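Local structure of DUF1214 domain-containing protein (Burkholderia cenocepacia, 6ANS) at residues V306-Y311 against N351-A356; Y311-L316 against T360-W365. The protein is of unknown function; it belongs to the DUF1214 family and binds a sodium ion in the crystal. One frame throughout, in Å; residues are numbered along the deposited sequence.

Contact 1. Residues V306-Y311 against N351-A356; sequences VQLNNY and NWLDTA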
# COMPACT_ATOMS: atom_id res chain seq x y z
N VAL A 306 -8.16 23.51 -7.77
CA VAL A 306 -7.13 24.14 -6.95
C VAL A 306 -7.08 23.38 -5.63
O VAL A 306 -8.12 22.99 -5.09
CB VAL A 306 -7.41 25.64 -6.75
CG1 VAL A 306 -8.79 25.86 -6.11
CG2 VAL A 306 -6.30 26.28 -5.92
N GLN A 307 -5.87 23.12 -5.14
CA GLN A 307 -5.70 22.30 -3.96
C GLN A 307 -4.75 22.98 -2.98
O GLN A 307 -3.83 23.69 -3.39
CB GLN A 307 -5.16 20.92 -4.31
CG GLN A 307 -3.75 20.96 -4.92
CD GLN A 307 -3.25 19.59 -5.31
OE1 GLN A 307 -3.62 19.07 -6.36
NE2 GLN A 307 -2.40 18.99 -4.47
N LEU A 308 -4.96 22.71 -1.70
CA LEU A 308 -4.10 23.23 -0.65
C LEU A 308 -3.19 22.10 -0.16
O LEU A 308 -3.66 20.98 0.04
CB LEU A 308 -4.93 23.81 0.49
CG LEU A 308 -4.20 24.89 1.32
CD1 LEU A 308 -3.93 26.11 0.44
CD2 LEU A 308 -5.00 25.27 2.57
N ASN A 309 -1.89 22.39 -0.02
CA ASN A 309 -0.87 21.42 0.35
C ASN A 309 -0.09 21.88 1.57
O ASN A 309 -0.09 23.07 1.90
CB ASN A 309 0.17 21.18 -0.78
CG ASN A 309 -0.46 20.97 -2.15
OD1 ASN A 309 -1.53 20.37 -2.27
ND2 ASN A 309 0.23 21.43 -3.19
N ASN A 310 0.65 20.95 2.19
CA ASN A 310 1.64 21.37 3.16
C ASN A 310 2.93 21.79 2.44
O ASN A 310 3.00 21.82 1.21
CB ASN A 310 1.90 20.27 4.20
CG ASN A 310 2.52 19.01 3.62
OD1 ASN A 310 2.97 18.96 2.47
ND2 ASN A 310 2.54 17.97 4.43
N TYR A 311 3.96 22.13 3.22
CA TYR A 311 5.20 22.61 2.61
C TYR A 311 5.86 21.55 1.74
O TYR A 311 6.55 21.90 0.77
CB TYR A 311 6.19 23.08 3.67
CG TYR A 311 7.42 23.71 3.05
CD1 TYR A 311 7.40 25.04 2.63
CD2 TYR A 311 8.58 22.98 2.86
CE1 TYR A 311 8.50 25.63 2.06
CE2 TYR A 311 9.71 23.56 2.30
CZ TYR A 311 9.66 24.89 1.90
OH TYR A 311 10.75 25.48 1.32
N ASN A 351 -16.59 29.39 -1.85
CA ASN A 351 -15.70 28.27 -2.11
C ASN A 351 -14.49 28.36 -1.19
O ASN A 351 -13.89 29.43 -1.04
CB ASN A 351 -15.25 28.27 -3.57
CG ASN A 351 -16.43 28.28 -4.54
OD1 ASN A 351 -17.36 27.49 -4.39
ND2 ASN A 351 -16.38 29.16 -5.53
N TRP A 352 -14.14 27.25 -0.55
CA TRP A 352 -13.28 27.29 0.62
C TRP A 352 -12.19 26.22 0.56
O TRP A 352 -12.46 25.06 0.22
CB TRP A 352 -14.13 27.10 1.88
CG TRP A 352 -13.38 27.05 3.16
CD1 TRP A 352 -12.39 27.89 3.56
CD2 TRP A 352 -13.56 26.10 4.21
NE1 TRP A 352 -11.95 27.53 4.81
CE2 TRP A 352 -12.65 26.43 5.23
CE3 TRP A 352 -14.42 25.01 4.40
CZ2 TRP A 352 -12.56 25.71 6.42
CZ3 TRP A 352 -14.33 24.29 5.58
CH2 TRP A 352 -13.41 24.64 6.57
N LEU A 353 -10.97 26.61 0.90
CA LEU A 353 -9.88 25.68 1.18
C LEU A 353 -9.49 25.81 2.65
O LEU A 353 -9.08 26.89 3.10
CB LEU A 353 -8.67 25.95 0.27
CG LEU A 353 -8.94 25.88 -1.24
CD1 LEU A 353 -7.68 26.19 -2.03
CD2 LEU A 353 -9.54 24.52 -1.66
N ASP A 354 -9.62 24.71 3.40
CA ASP A 354 -9.39 24.68 4.84
C ASP A 354 -7.89 24.59 5.12
O ASP A 354 -7.23 23.66 4.65
CB ASP A 354 -10.12 23.49 5.45
CG ASP A 354 -10.04 23.43 6.97
OD1 ASP A 354 -9.22 24.16 7.58
OD2 ASP A 354 -10.79 22.62 7.56
N THR A 355 -7.34 25.53 5.91
CA THR A 355 -5.91 25.48 6.21
C THR A 355 -5.55 24.34 7.16
O THR A 355 -4.37 23.98 7.25
CB THR A 355 -5.41 26.81 6.79
OG1 THR A 355 -6.20 27.19 7.93
CG2 THR A 355 -5.44 27.92 5.72
N ALA A 356 -6.54 23.76 7.85
CA ALA A 356 -6.36 22.47 8.53
C ALA A 356 -5.17 22.49 9.49
O ALA A 356 -4.34 21.58 9.52
CB ALA A 356 -6.21 21.34 7.50

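Contact 2. Residues Y311-L316 against T360-W365; sequences YWMESL and TGTICW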
# COMPACT_ATOMS: atom_id res chain seq x y z
N TYR A 311 3.96 22.13 3.22
CA TYR A 311 5.20 22.61 2.61
C TYR A 311 5.86 21.55 1.74
O TYR A 311 6.55 21.90 0.77
CB TYR A 311 6.19 23.08 3.67
CG TYR A 311 7.42 23.71 3.05
CD1 TYR A 311 7.40 25.04 2.63
CD2 TYR A 311 8.58 22.98 2.86
CE1 TYR A 311 8.50 25.63 2.06
CE2 TYR A 311 9.71 23.56 2.30
CZ TYR A 311 9.66 24.89 1.90
OH TYR A 311 10.75 25.48 1.32
N TRP A 312 5.67 20.28 2.07
CA TRP A 312 6.23 19.15 1.33
C TRP A 312 5.47 18.83 0.05
O TRP A 312 5.79 17.83 -0.61
CB TRP A 312 6.28 17.94 2.28
CG TRP A 312 6.88 18.39 3.59
CD1 TRP A 312 6.26 18.48 4.81
CD2 TRP A 312 8.20 18.91 3.77
NE1 TRP A 312 7.13 19.00 5.74
CE2 TRP A 312 8.33 19.27 5.14
CE3 TRP A 312 9.30 19.09 2.93
CZ2 TRP A 312 9.51 19.79 5.67
CZ3 TRP A 312 10.47 19.61 3.46
CH2 TRP A 312 10.57 19.95 4.81
N MSE A 313 4.48 19.64 -0.30
CA MSE A 313 3.70 19.51 -1.53
C MSE A 313 2.90 18.21 -1.53
O MSE A 313 2.60 17.62 -2.57
CB MSE A 313 4.62 19.65 -2.77
CG MSE A 313 5.33 21.00 -2.74
SE MSE A 313 6.26 21.52 -4.42
CE MSE A 313 4.65 21.61 -5.57
N GLU A 314 2.55 17.76 -0.34
CA GLU A 314 1.48 16.79 -0.19
C GLU A 314 0.18 17.57 -0.05
O GLU A 314 0.11 18.50 0.75
CB GLU A 314 1.65 15.94 1.06
CG GLU A 314 2.94 15.18 1.22
CD GLU A 314 2.92 14.46 2.56
OE1 GLU A 314 2.94 15.15 3.60
OE2 GLU A 314 2.80 13.22 2.58
N SER A 315 -0.84 17.17 -0.80
CA SER A 315 -2.17 17.70 -0.51
C SER A 315 -2.49 17.48 0.96
O SER A 315 -2.05 16.50 1.57
CB SER A 315 -3.24 17.04 -1.39
OG SER A 315 -3.28 15.64 -1.20
N LEU A 316 -3.25 18.41 1.53
CA LEU A 316 -3.77 18.21 2.88
C LEU A 316 -4.75 17.03 2.87
O LEU A 316 -5.02 16.45 1.82
CB LEU A 316 -4.41 19.50 3.40
CG LEU A 316 -3.43 20.68 3.53
CD1 LEU A 316 -4.12 21.89 4.15
CD2 LEU A 316 -2.18 20.29 4.33
N THR A 360 1.49 27.48 7.15
CA THR A 360 2.12 27.69 5.86
C THR A 360 2.01 26.41 5.03
O THR A 360 1.85 25.31 5.56
CB THR A 360 3.59 28.11 6.00
OG1 THR A 360 4.14 28.33 4.70
CG2 THR A 360 4.40 27.01 6.68
N GLY A 361 2.11 26.56 3.72
CA GLY A 361 2.09 25.40 2.85
C GLY A 361 2.31 25.80 1.41
O GLY A 361 2.79 26.90 1.12
N THR A 362 1.95 24.90 0.50
CA THR A 362 1.96 25.20 -0.92
C THR A 362 0.56 25.03 -1.49
O THR A 362 -0.35 24.51 -0.83
CB THR A 362 2.95 24.31 -1.69
OG1 THR A 362 2.67 22.93 -1.43
CG2 THR A 362 4.40 24.63 -1.29
N ILE A 363 0.39 25.48 -2.72
CA ILE A 363 -0.92 25.54 -3.36
C ILE A 363 -0.71 25.34 -4.86
O ILE A 363 0.29 25.81 -5.42
CB ILE A 363 -1.64 26.87 -3.03
CG1 ILE A 363 -3.02 26.94 -3.66
CG2 ILE A 363 -0.81 28.07 -3.51
CD1 ILE A 363 -3.83 28.10 -3.13
N CYS A 364 -1.64 24.63 -5.49
CA CYS A 364 -1.58 24.31 -6.92
C CYS A 364 -2.94 24.52 -7.59
O CYS A 364 -3.96 24.02 -7.10
CB CYS A 364 -1.12 22.86 -7.14
SG CYS A 364 -1.14 22.29 -8.88
N TRP A 365 -2.93 25.23 -8.71
CA TRP A 365 -4.10 25.44 -9.55
C TRP A 365 -3.85 24.78 -10.90
O TRP A 365 -2.73 24.85 -11.43
CB TRP A 365 -4.38 26.94 -9.71
CG TRP A 365 -5.70 27.28 -10.39
CD1 TRP A 365 -6.06 27.00 -11.68
CD2 TRP A 365 -6.80 28.00 -9.81
NE1 TRP A 365 -7.32 27.49 -11.94
CE2 TRP A 365 -7.80 28.10 -10.81
CE3 TRP A 365 -7.04 28.56 -8.55
CZ2 TRP A 365 -9.02 28.74 -10.57
CZ3 TRP A 365 -8.25 29.19 -8.33
CH2 TRP A 365 -9.23 29.28 -9.34
O HOH W 1 3.30 22.89 5.80

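Contact 1. Residues V306-Y311 against N351-A356
Strand 306-309 and strand 351-354 run almost in the same direction, their axes 22° apart and 7.5 Å from each other at the closest, with Leu308 facing Leu353 and no hydrogen bond between the two backbones. Side chains bridge the gap. Leu353 crosses Val306 obliquely and touches it with both methyls: CD1 meets the methyl CG2 of Val306 at 4.1 Å, while CD2 of Leu353 rests 4.0 Å from the carbonyl O of Val306. Alongside them the two leucines meet close to their backbones, Leu308 CB lying 4.3 Å from Leu353 CB. This is face-to-face packing of two beta sheets, not pairing within one: strand 303-309 is an inner strand of an antiparallel sheet, strand 351-354 an outermost strand of a mixed one, and Val340 and Val342 of neighbouring strand 338-343 extend the apolar layer around Leu353. The rest of Leu308 reaches past Leu353 to Asp354 and Thr355. With CG anti to the backbone N (chi1 -155°), its methyl CD2 arrives 3.4 Å from Asp354 O and 3.8 Å from Thr355 CA, and also touches the Thr355 methyl CG2. At that point the strand gives way to an Asx turn, in which Asp354 OD1 accepts from Ala356 N at 2.7 Å, the donor standing well above the carboxylate plane. Gln307 turns to the other side of its strand, where its NE2 gives Asn309 OD1 a nearly straight hydrogen bond of 2.7 Å; Asp105 O also accepts from NE2, and Arg366 donates to Gln307 OE1, so both ends of this buried amide are held.

Contact 2. Residues Y311-L316 against T360-W365
Thr362 lies across the selenomethionine Met313, the two side chains meeting at about a right angle. Met313 CG does most of the touching: it sits 3.5 Å from Thr362 OG1 and 4.0 Å from the methyl CG2 of Thr362. That hydroxyl is not spent on the selenomethionine; it is hydrogen-bonded to Asn310 O, one residue before Tyr311. Thr362 OG1 stands between its own backbone N and carbonyl carbon (chi1 55°), which leaves CG2 beside the N, where the methyl also comes within 4.0 Å of Tyr311 O. Further out, the Met313 chain bends at chi3 (63°) and packs against Phe245 and Trp248 of helix 224-251, while its backbone is hydrogen-bonded to Ala104, a residue of the sodium site.

At the other end of the contact the backbones come close, Tyr311 N lying 3.8 Å from Gly361 CA. The Tyr311 side chain starts away from the strand and packs on Ala249 and Ala250 of the same helix. A water links Tyr311 N to Thr360 O, accepting from the first and donating to the second, each at 2.8 Å. It stands in for the next backbone bond after Asn309 N to Thr362 O: a water inserted where antiparallel strands 303-309 and 360-368 part, with the connecting loop packed between their sheet and helix 224-251.

The centres of contacts 1 and 2 are 7 Å apart, and Tyr311 belongs to both. Along the chain they interlock: 306-311 leads straight into 311-316, and 351-356 is followed shortly by 360-365, so the segments alternate. Strands 303-309 and 360-368 are neighbours in one antiparallel sheet, paired here through Asn309 N and Thr362 O at 2.7 Å. Contact 1 ties that sheet to the edge strand of a second, mixed sheet; contact 2 ties it, through the loop, to helix 224-251. All four segments fall within the second DUF1214 range; the two contacts put the mixed sheet and helix 224-251 against the same antiparallel sheet.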